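PDB 3HL0: maleylacetate reductase from Agrobacterium tumefaciens, which probably catalyses the NADH-dependent reduction of maleylacetate to 3-oxoadipate in the breakdown of gamma-resorcylate, as a member of the iron-containing alcohol dehydrogenase family. Local coordinates for residues S166-L171 with H255-A260; A13-S18 with V151-E156; M319-T324 with I334-I339. One frame throughout, in Å; residues are numbered along the deposited sequence.

Contact 1 of 3, residues S166-L171 with H255-A260; sequences SMTSGL and HAETHA. With NAD (nicotinamide-adenine-dinucleotide), chain D.
Thr-168 and Leu-171 of helix 163-180 pack against Ala-256 and Ala-260 of helix 255-271. Both helices belong to the all-helical C-terminal part of the iron-containing alcohol dehydrogenase fold. The short segments cross at 62° with their axes 7.7 Å apart. Small side chains allow this approach. Thr-168 is the central residue. Its CG2 lies anti to the carbonyl carbon and reaches Ala-260 CB at 3.9 Å. Its OG1 sits between backbone N and carbonyl carbon (chi1 52°), over Ala-256 CB. Leu-171 CD1 touches the same methyl as Thr-168 CG2, 3.6 Å from Ala-260 CB.

The polar link is indirect. The first bond of the Glu-257 side chain points away from helix 163-180, but the chain bends at chi2 (85°). One water bridges Thr-168 OG1, at 2.9 Å, and Glu-257 OE2, at 2.7 Å, and donates to the carboxylate. Ser-169 turns to the loop at the NAD site, where its OG bonds to Tyr-121 N.

Helix 255-271 starts at the cofactor. The His-255 ring lies between NAD on one face and His-259 CD2, offset toward the rim, on the other. NAD C2D stands over the ring centre, 3.5 Å from His-255 CE1.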
loop_
_atom_site.group_PDB
_atom_site.type_symbol
_atom_site.label_atom_id
_atom_site.label_comp_id
_atom_site.label_asym_id
_atom_site.label_seq_id
_atom_site.Cartn_x
_atom_site.Cartn_y
_atom_site.Cartn_z
ATOM N N SER A 166 -10.360 -2.932 4.768
ATOM C CA SER A 166 -11.441 -2.794 5.786
ATOM C C SER A 166 -11.333 -3.937 6.820
ATOM O O SER A 166 -11.446 -3.696 8.060
ATOM C CB SER A 166 -12.866 -2.786 5.154
ATOM O OG SER A 166 -12.996 -1.614 4.335
HETATM N N MSE A 167 -11.088 -5.162 6.343
HETATM C CA MSE A 167 -11.000 -6.324 7.240
HETATM C C MSE A 167 -9.735 -6.257 8.106
HETATM O O MSE A 167 -9.808 -6.448 9.321
HETATM C CB MSE A 167 -11.027 -7.632 6.457
HETATM C CG MSE A 167 -12.299 -7.853 5.606
HETATM SE SE MSE A 167 -13.983 -7.729 6.548
HETATM C CE MSE A 167 -14.495 -5.955 6.094
ATOM N N THR A 168 -8.583 -5.974 7.498
ATOM C CA THR A 168 -7.345 -6.004 8.300
ATOM C C THR A 168 -7.262 -4.771 9.218
ATOM O O THR A 168 -6.820 -4.891 10.383
ATOM C CB THR A 168 -6.070 -6.130 7.444
ATOM O OG1 THR A 168 -6.116 -5.096 6.446
ATOM C CG2 THR A 168 -6.090 -7.492 6.768
ATOM N N SER A 169 -7.710 -3.603 8.748
ATOM C CA SER A 169 -7.736 -2.452 9.625
ATOM C C SER A 169 -8.732 -2.705 10.768
ATOM O O SER A 169 -8.477 -2.286 11.911
ATOM C CB SER A 169 -8.152 -1.198 8.818
ATOM O OG SER A 169 -8.094 0.001 9.662
ATOM N N GLY A 170 -9.848 -3.399 10.481
ATOM C CA GLY A 170 -10.854 -3.716 11.533
ATOM C C GLY A 170 -10.215 -4.615 12.573
ATOM O O GLY A 170 -10.427 -4.436 13.775
ATOM N N LEU A 171 -9.403 -5.608 12.127
ATOM C CA LEU A 171 -8.686 -6.440 13.098
ATOM C C LEU A 171 -7.624 -5.665 13.888
ATOM O O LEU A 171 -7.392 -5.974 15.066
ATOM C CB LEU A 171 -8.083 -7.704 12.428
ATOM C CG LEU A 171 -9.136 -8.705 11.940
ATOM C CD1 LEU A 171 -8.464 -9.649 10.898
ATOM C CD2 LEU A 171 -9.690 -9.502 13.109
ATOM N N HIS A 255 1.288 -2.872 7.589
ATOM C CA HIS A 255 0.895 -2.626 8.999
ATOM C C HIS A 255 -0.368 -3.396 9.446
ATOM O O HIS A 255 -0.308 -4.256 10.369
ATOM C CB HIS A 255 0.666 -1.133 9.215
ATOM C CG HIS A 255 0.046 -0.827 10.525
ATOM N ND1 HIS A 255 0.791 -0.767 11.680
ATOM C CD2 HIS A 255 -1.245 -0.611 10.882
ATOM C CE1 HIS A 255 -0.017 -0.501 12.699
ATOM N NE2 HIS A 255 -1.247 -0.380 12.235
ATOM N N ALA A 256 -1.507 -3.100 8.817
ATOM C CA ALA A 256 -2.755 -3.694 9.290
ATOM C C ALA A 256 -2.725 -5.212 9.138
ATOM O O ALA A 256 -3.212 -5.957 9.992
ATOM C CB ALA A 256 -3.963 -3.105 8.514
ATOM N N GLU A 257 -2.085 -5.695 8.070
ATOM C CA GLU A 257 -2.008 -7.135 7.835
ATOM C C GLU A 257 -1.189 -7.854 8.900
ATOM O O GLU A 257 -1.510 -8.987 9.239
ATOM C CB GLU A 257 -1.307 -7.382 6.502
ATOM C CG GLU A 257 -2.188 -7.110 5.275
ATOM C CD GLU A 257 -2.211 -5.646 4.824
ATOM O OE1 GLU A 257 -1.759 -4.703 5.536
ATOM O OE2 GLU A 257 -2.671 -5.433 3.672
ATOM N N THR A 258 -0.144 -7.197 9.385
ATOM C CA THR A 258 0.691 -7.773 10.473
ATOM C C THR A 258 -0.151 -7.979 11.747
ATOM O O THR A 258 -0.126 -9.047 12.355
ATOM C CB THR A 258 1.889 -6.880 10.770
ATOM O OG1 THR A 258 2.687 -6.789 9.577
ATOM C CG2 THR A 258 2.767 -7.498 11.865
ATOM N N HIS A 259 -0.966 -6.975 12.053
ATOM C CA HIS A 259 -1.914 -7.103 13.189
ATOM C C HIS A 259 -2.905 -8.220 12.981
ATOM O O HIS A 259 -3.131 -9.006 13.860
ATOM C CB HIS A 259 -2.684 -5.817 13.385
ATOM C CG HIS A 259 -1.913 -4.796 14.115
ATOM N ND1 HIS A 259 -2.010 -4.623 15.476
ATOM C CD2 HIS A 259 -0.986 -3.904 13.677
ATOM C CE1 HIS A 259 -1.159 -3.679 15.851
ATOM N NE2 HIS A 259 -0.529 -3.226 14.776
ATOM N N ALA A 260 -3.449 -8.338 11.770
ATOM C CA ALA A 260 -4.426 -9.373 11.526
ATOM C C ALA A 260 -3.843 -10.767 11.658
ATOM O O ALA A 260 -4.452 -11.651 12.240
ATOM C CB ALA A 260 -5.024 -9.206 10.090
HETATM P PA NAD D . -2.969 4.055 5.870
HETATM O O1A NAD D . -3.327 5.348 6.517
HETATM O O2A NAD D . -1.535 3.757 5.654
HETATM O O5B NAD D . -3.874 3.879 4.568
HETATM C C5B NAD D . -3.525 2.862 3.623
HETATM C C4B NAD D . -4.037 3.310 2.262
HETATM O O4B NAD D . -5.464 3.289 2.275
HETATM C C3B NAD D . -3.587 4.743 1.918
HETATM O O3B NAD D . -3.144 4.852 0.553
HETATM C C2B NAD D . -4.857 5.530 2.148
HETATM O O2B NAD D . -4.937 6.702 1.363
HETATM C C1B NAD D . -5.956 4.524 1.775
HETATM N N9A NAD D . -7.262 4.819 2.412
HETATM C C8A NAD D . -7.502 5.050 3.753
HETATM N N7A NAD D . -8.825 5.270 3.928
HETATM C C5A NAD D . -9.453 5.201 2.713
HETATM C C6A NAD D . -10.784 5.358 2.328
HETATM N N6A NAD D . -11.832 5.346 3.191
HETATM N N1A NAD D . -11.053 5.228 0.964
HETATM C C2A NAD D . -10.056 4.934 0.060
HETATM N N3A NAD D . -8.748 4.768 0.437
HETATM C C4A NAD D . -8.461 4.907 1.764
HETATM O O3 NAD D . -3.478 2.791 6.772
HETATM P PN NAD D . -3.843 2.693 8.350
HETATM O O1N NAD D . -3.820 1.230 8.644
HETATM O O2N NAD D . -5.070 3.467 8.523
HETATM O O5D NAD D . -2.629 3.385 9.129
HETATM C C5D NAD D . -1.382 2.725 9.329
HETATM C C4D NAD D . -0.417 3.760 9.909
HETATM O O4D NAD D . -1.015 4.323 11.067
HETATM C C3D NAD D . 0.864 3.078 10.372
HETATM O O3D NAD D . 1.942 4.009 10.190
HETATM C C2D NAD D . 0.601 2.834 11.839
HETATM O O2D NAD D . 1.776 2.683 12.636
HETATM C C1D NAD D . -0.195 4.075 12.202
HETATM N N1N NAD D . -1.029 3.910 13.385
HETATM C C2N NAD D . -0.775 4.745 14.431
HETATM C C3N NAD D . -1.536 4.631 15.575
HETATM C C7N NAD D . -1.198 5.608 16.624
HETATM O O7N NAD D . -1.997 5.554 17.702
HETATM N N7N NAD D . -0.161 6.471 16.493
HETATM C C4N NAD D . -2.623 3.695 15.693
HETATM C C5N NAD D . -2.860 2.846 14.610
HETATM C C6N NAD D . -2.051 2.961 13.466
HETATM O O HOH W 1 -5.316 -5.776 3.796
#

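Contact 2 of 3, residues A13-S18 with V151-E156; sequences ARIVFS and VIYDAE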
loop_
_atom_site.group_PDB
_atom_site.type_symbol
_atom_site.label_atom_id
_atom_site.label_comp_id
_atom_site.label_asym_id
_atom_site.label_seq_id
_atom_site.Cartn_x
_atom_site.Cartn_y
_atom_site.Cartn_z
ATOM N N ALA A 13 -11.385 15.554 24.597
ATOM C CA ALA A 13 -11.896 15.031 23.336
ATOM C C ALA A 13 -13.100 15.825 22.870
ATOM O O ALA A 13 -13.948 16.203 23.683
ATOM C CB ALA A 13 -12.288 13.544 23.505
ATOM N N ARG A 14 -13.181 16.055 21.565
ATOM C CA ARG A 14 -14.422 16.514 20.960
ATOM C C ARG A 14 -14.663 15.627 19.757
ATOM O O ARG A 14 -13.931 15.705 18.787
ATOM C CB ARG A 14 -14.384 17.988 20.539
ATOM C CG ARG A 14 -15.665 18.379 19.752
ATOM C CD ARG A 14 -15.857 19.886 19.626
ATOM N NE ARG A 14 -16.941 20.138 18.686
ATOM C CZ ARG A 14 -18.225 20.254 19.025
ATOM N NH1 ARG A 14 -18.602 20.163 20.302
ATOM N NH2 ARG A 14 -19.141 20.472 18.073
ATOM N N ILE A 15 -15.638 14.732 19.870
ATOM C CA ILE A 15 -15.899 13.719 18.843
ATOM C C ILE A 15 -17.245 13.988 18.224
ATOM O O ILE A 15 -18.252 13.975 18.934
ATOM C CB ILE A 15 -15.919 12.300 19.487
ATOM C CG1 ILE A 15 -14.680 12.073 20.407
ATOM C CG2 ILE A 15 -16.097 11.224 18.383
ATOM C CD1 ILE A 15 -13.286 12.153 19.653
ATOM N N VAL A 16 -17.270 14.280 16.912
ATOM C CA VAL A 16 -18.523 14.547 16.182
ATOM C C VAL A 16 -18.822 13.309 15.336
ATOM O O VAL A 16 -17.973 12.905 14.564
ATOM C CB VAL A 16 -18.345 15.746 15.262
ATOM C CG1 VAL A 16 -19.632 15.977 14.462
ATOM C CG2 VAL A 16 -17.974 17.031 16.089
ATOM N N PHE A 17 -19.968 12.657 15.525
ATOM C CA PHE A 17 -20.214 11.381 14.847
ATOM C C PHE A 17 -21.559 11.412 14.163
ATOM O O PHE A 17 -22.602 11.479 14.830
ATOM C CB PHE A 17 -20.190 10.222 15.865
ATOM C CG PHE A 17 -20.057 8.857 15.239
ATOM C CD1 PHE A 17 -18.886 8.101 15.429
ATOM C CD2 PHE A 17 -21.104 8.294 14.563
ATOM C CE1 PHE A 17 -18.741 6.837 14.841
ATOM C CE2 PHE A 17 -20.961 7.033 13.971
ATOM C CZ PHE A 17 -19.791 6.306 14.144
ATOM N N SER A 18 -21.557 11.368 12.827
ATOM C CA SER A 18 -22.829 11.256 12.096
ATOM C C SER A 18 -22.528 11.187 10.608
ATOM O O SER A 18 -21.583 11.842 10.112
ATOM C CB SER A 18 -23.774 12.415 12.411
ATOM O OG SER A 18 -23.300 13.618 11.878
ATOM N N VAL A 151 -12.283 15.268 16.396
ATOM C CA VAL A 151 -12.375 14.178 15.424
ATOM C C VAL A 151 -13.779 14.203 14.852
ATOM O O VAL A 151 -14.748 14.350 15.611
ATOM C CB VAL A 151 -12.173 12.825 16.130
ATOM C CG1 VAL A 151 -12.273 11.683 15.127
ATOM C CG2 VAL A 151 -10.845 12.787 16.852
ATOM N N ILE A 152 -13.884 14.161 13.515
ATOM C CA ILE A 152 -15.182 14.120 12.826
ATOM C C ILE A 152 -15.297 12.751 12.185
ATOM O O ILE A 152 -14.570 12.437 11.240
ATOM C CB ILE A 152 -15.272 15.252 11.766
ATOM C CG1 ILE A 152 -15.159 16.595 12.473
ATOM C CG2 ILE A 152 -16.582 15.174 10.977
ATOM C CD1 ILE A 152 -15.206 17.772 11.461
ATOM N N TYR A 153 -16.210 11.943 12.696
ATOM C CA TYR A 153 -16.443 10.613 12.147
ATOM C C TYR A 153 -17.643 10.639 11.209
ATOM O O TYR A 153 -18.805 10.827 11.641
ATOM C CB TYR A 153 -16.755 9.610 13.261
ATOM C CG TYR A 153 -15.550 9.131 14.039
ATOM C CD1 TYR A 153 -14.582 8.326 13.424
ATOM C CD2 TYR A 153 -15.407 9.441 15.396
ATOM C CE1 TYR A 153 -13.471 7.838 14.161
ATOM C CE2 TYR A 153 -14.344 8.987 16.116
ATOM C CZ TYR A 153 -13.379 8.179 15.517
ATOM O OH TYR A 153 -12.334 7.739 16.256
ATOM N N ASP A 154 -17.352 10.423 9.927
ATOM C CA ASP A 154 -18.389 10.457 8.896
ATOM C C ASP A 154 -18.378 9.132 8.132
ATOM O O ASP A 154 -17.526 8.945 7.259
ATOM C CB ASP A 154 -18.130 11.622 7.948
ATOM C CG ASP A 154 -19.195 11.743 6.845
ATOM O OD1 ASP A 154 -20.029 10.835 6.683
ATOM O OD2 ASP A 154 -19.232 12.817 6.203
ATOM N N ALA A 155 -19.274 8.219 8.501
ATOM C CA ALA A 155 -19.196 6.856 7.938
ATOM C C ALA A 155 -19.365 6.873 6.398
ATOM O O ALA A 155 -18.926 5.939 5.726
ATOM C CB ALA A 155 -20.192 5.958 8.576
ATOM N N GLU A 156 -19.939 7.934 5.827
ATOM C CA GLU A 156 -20.045 8.000 4.341
ATOM C C GLU A 156 -18.665 7.943 3.667
ATOM O O GLU A 156 -18.544 7.432 2.532
ATOM C CB GLU A 156 -20.857 9.227 3.895
ATOM C CG GLU A 156 -22.312 9.117 4.322
ATOM C CD GLU A 156 -23.181 10.344 3.978
ATOM O OE1 GLU A 156 -22.674 11.378 3.487
ATOM O OE2 GLU A 156 -24.394 10.243 4.223
#
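Tyr-153 CG lies beside its backbone N (chi1 -78°), and Phe-17 CG lies anti to its own (chi1 -164°). These torsions bring the two aromatic side chains together on one face of a parallel sheet. This is the edge pairing of the six-stranded sheet in the N-terminal, Rossmann-like nucleotide-binding part of the iron-containing alcohol dehydrogenase fold. Phe-17 CD1 comes to 3.4 Å from Tyr-153 CB. The rings meet obliquely, with centroids 5.6 Å apart and planes at 43°.

Ile-15 is on the same face. Its CG2 meets the edge of the Tyr-153 ring, near the ring plane, at 3.5 Å from CD2. Its CD1 reaches Val-151 CB at 3.8 Å, with the two side chains side by side. Val-151 CG1 lies over one face of the tyrosine ring, toward the rim. The ring is thus touched at its edge and on a face. Its hydroxyl bonds to Glu-125.

Four backbone hydrogen bonds join the strands. Val-151 N donates to Arg-14 O, and Val-16 N to Val-151 O. Tyr-153 N then donates to Val-16 O at 2.7 Å, and Ser-18 N to Tyr-153 O at 3.0 Å. Past the strand, Asp-154 OD1 accepts from Glu-156 N, an Asx turn, while OD2 bonds to Ser-22.

Strand 15-17 is an edge strand of the sheet within this chain, and strand 113-118 lies on the other side of 150-153. Helix 215-234 packs on the Ile-15, Phe-17 and Tyr-153 face through Trp-226, Tyr-223 and Leu-222. Helix 25-31 packs on the Val-16 and Ile-152 face.

Contact 3 of 3, residues M319-T324 with I334-I339; sequences MAELAT and IEKTAI
This is a helix-end contact near the C-terminus, far from the NAD site. The last turns of helix 316-323 meet the first turn of helix 336-348 directly; the loop 324-335 joins them. Part of the contact is buried and part lies at the surface.

The charged pair is on the exposed side. Lys-336 is extended beyond CG and runs past Thr-324 to Glu-321. Its NZ forms a salt bridge with Glu-321 OE1 at 2.6 Å; OE1 accepts with its anti lone pair, the one away from the other oxygen. The glutamate chain bends at chi2 (58°), and the two side chains cross obliquely.

Thr-324 fills the middle. With chi1 at 43°, its OG1 turns back over its own helix and donates to Ala-320 O at 2.7 Å, slightly tilted from the carbonyl plane. This bond ties the threonine hydroxyl to the helix end. Its CG2 branch meets Ile-334 CG2 at 3.4 Å, which is tight for two methyls. The same CG2 is 3.7 Å from Lys-336 N. The lysine chain passes OG1 at about a right angle, with CD 3.7 Å from it.

On the buried side, Ala-323 CB touches Ile-339 CG2 at 4.0 Å. Leu-243 and Leu-239 of helix 239-251 also meet this pair, and Tyr-269 packs on Ile-339.

Glu-335 is the N-cap of the second helix. Its OE2 accepts from Thr-337 N at 2.9 Å. Its OE1 accepts from Ala-338 N and from Thr-337 OG1. The whole is a helix-loop-helix connection, with a side-chain N-cap opening its second helix, in the helical C-terminal part of the iron-containing alcohol dehydrogenase fold.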
loop_
_atom_site.group_PDB
_atom_site.type_symbol
_atom_site.label_atom_id
_atom_site.label_comp_id
_atom_site.label_asym_id
_atom_site.label_seq_id
_atom_site.Cartn_x
_atom_site.Cartn_y
_atom_site.Cartn_z
HETATM N N MSE A 319 13.909 -12.478 14.736
HETATM C CA MSE A 319 12.755 -11.788 15.292
HETATM C C MSE A 319 12.482 -12.190 16.736
HETATM O O MSE A 319 12.151 -11.336 17.534
HETATM C CB MSE A 319 11.497 -12.024 14.436
HETATM C CG MSE A 319 11.491 -11.263 13.108
HETATM SE SE MSE A 319 11.935 -9.395 13.138
HETATM C CE MSE A 319 13.852 -9.569 12.736
ATOM N N ALA A 320 12.645 -13.468 17.059
ATOM C CA ALA A 320 12.416 -13.900 18.446
ATOM C C ALA A 320 13.454 -13.211 19.359
ATOM O O ALA A 320 13.136 -12.825 20.488
ATOM C CB ALA A 320 12.516 -15.403 18.555
ATOM N N GLU A 321 14.687 -13.031 18.855
ATOM C CA GLU A 321 15.716 -12.281 19.605
ATOM C C GLU A 321 15.353 -10.808 19.815
ATOM O O GLU A 321 15.420 -10.324 20.936
ATOM C CB GLU A 321 17.092 -12.442 18.948
ATOM C CG GLU A 321 18.260 -11.697 19.653
ATOM C CD GLU A 321 18.483 -12.092 21.123
ATOM O OE1 GLU A 321 18.318 -13.287 21.475
ATOM O OE2 GLU A 321 18.855 -11.187 21.921
ATOM N N LEU A 322 14.948 -10.106 18.759
ATOM C CA LEU A 322 14.579 -8.703 18.868
ATOM C C LEU A 322 13.377 -8.533 19.778
ATOM O O LEU A 322 13.297 -7.571 20.541
ATOM C CB LEU A 322 14.248 -8.117 17.488
ATOM C CG LEU A 322 15.228 -7.364 16.611
ATOM C CD1 LEU A 322 14.412 -6.627 15.561
ATOM C CD2 LEU A 322 16.068 -6.358 17.412
ATOM N N ALA A 323 12.441 -9.474 19.701
ATOM C CA ALA A 323 11.218 -9.382 20.495
ATOM C C ALA A 323 11.470 -9.562 21.977
ATOM O O ALA A 323 10.623 -9.222 22.809
ATOM C CB ALA A 323 10.195 -10.429 19.997
ATOM N N THR A 324 12.641 -10.105 22.327
ATOM C CA THR A 324 12.944 -10.339 23.737
ATOM C C THR A 324 14.051 -9.448 24.262
ATOM O O THR A 324 14.470 -9.570 25.423
ATOM C CB THR A 324 13.197 -11.846 24.036
ATOM O OG1 THR A 324 14.013 -12.438 23.016
ATOM C CG2 THR A 324 11.885 -12.565 24.052
ATOM N N ILE A 334 7.318 -12.398 28.711
ATOM C CA ILE A 334 7.854 -12.654 27.392
ATOM C C ILE A 334 9.106 -13.532 27.573
ATOM O O ILE A 334 10.018 -13.225 28.377
ATOM C CB ILE A 334 8.212 -11.335 26.686
ATOM C CG1 ILE A 334 7.021 -10.353 26.588
ATOM C CG2 ILE A 334 8.862 -11.635 25.357
ATOM C CD1 ILE A 334 5.690 -10.892 26.274
ATOM N N GLU A 335 9.120 -14.654 26.869
ATOM C CA GLU A 335 10.202 -15.606 26.971
ATOM C C GLU A 335 10.573 -16.041 25.558
ATOM O O GLU A 335 9.689 -16.388 24.768
ATOM C CB GLU A 335 9.769 -16.769 27.824
ATOM C CG GLU A 335 10.957 -17.653 28.226
ATOM C CD GLU A 335 11.307 -18.660 27.140
ATOM O OE1 GLU A 335 10.361 -19.376 26.712
ATOM O OE2 GLU A 335 12.522 -18.726 26.742
ATOM N N LYS A 336 11.877 -16.047 25.273
ATOM C CA LYS A 336 12.347 -16.251 23.888
ATOM C C LYS A 336 11.800 -17.530 23.239
ATOM O O LYS A 336 11.319 -17.491 22.090
ATOM C CB LYS A 336 13.882 -16.175 23.807
ATOM C CG LYS A 336 14.364 -16.129 22.361
ATOM C CD LYS A 336 15.798 -15.638 22.259
ATOM C CE LYS A 336 16.292 -15.839 20.857
ATOM N NZ LYS A 336 17.784 -15.735 20.795
ATOM N N THR A 337 11.898 -18.682 23.897
ATOM C CA THR A 337 11.443 -19.912 23.234
ATOM C C THR A 337 9.950 -19.900 22.945
ATOM O O THR A 337 9.504 -20.424 21.916
ATOM C CB THR A 337 11.873 -21.212 23.960
ATOM O OG1 THR A 337 11.238 -21.288 25.235
ATOM C CG2 THR A 337 13.422 -21.275 24.106
ATOM N N ALA A 338 9.174 -19.339 23.879
ATOM C CA ALA A 338 7.735 -19.301 23.729
ATOM C C ALA A 338 7.328 -18.301 22.628
ATOM O O ALA A 338 6.380 -18.565 21.872
ATOM C CB ALA A 338 7.065 -18.983 25.062
ATOM N N ILE A 339 8.081 -17.216 22.516
ATOM C CA ILE A 339 7.868 -16.250 21.409
ATOM C C ILE A 339 8.298 -16.890 20.082
ATOM O O ILE A 339 7.636 -16.723 19.041
ATOM C CB ILE A 339 8.589 -14.909 21.656
ATOM C CG1 ILE A 339 7.974 -14.203 22.894
ATOM C CG2 ILE A 339 8.546 -14.036 20.415
ATOM C CD1 ILE A 339 6.413 -13.939 22.801
#

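In the fold
Contact 1 is the buried one, with its centre about 9 Å from the centre of the chain. Contact 2 lies at the edge of the parallel sheet and contact 3 further out, about 24 Å from the chain centre. Contacts 2 and 3 sit on opposite sides of that centre. Contacts 1 and 3 both join helices of the C-terminal part but share no helix. Contact 2 belongs to the nucleotide-binding part, and its strand 150-153 is followed in the chain by helix 163-180 of contact 1. Chemistry differs accordingly: alanine-lined helix packing and a bridging water, then backbone pairing with aromatics, then a surface salt bridge and a capped helix.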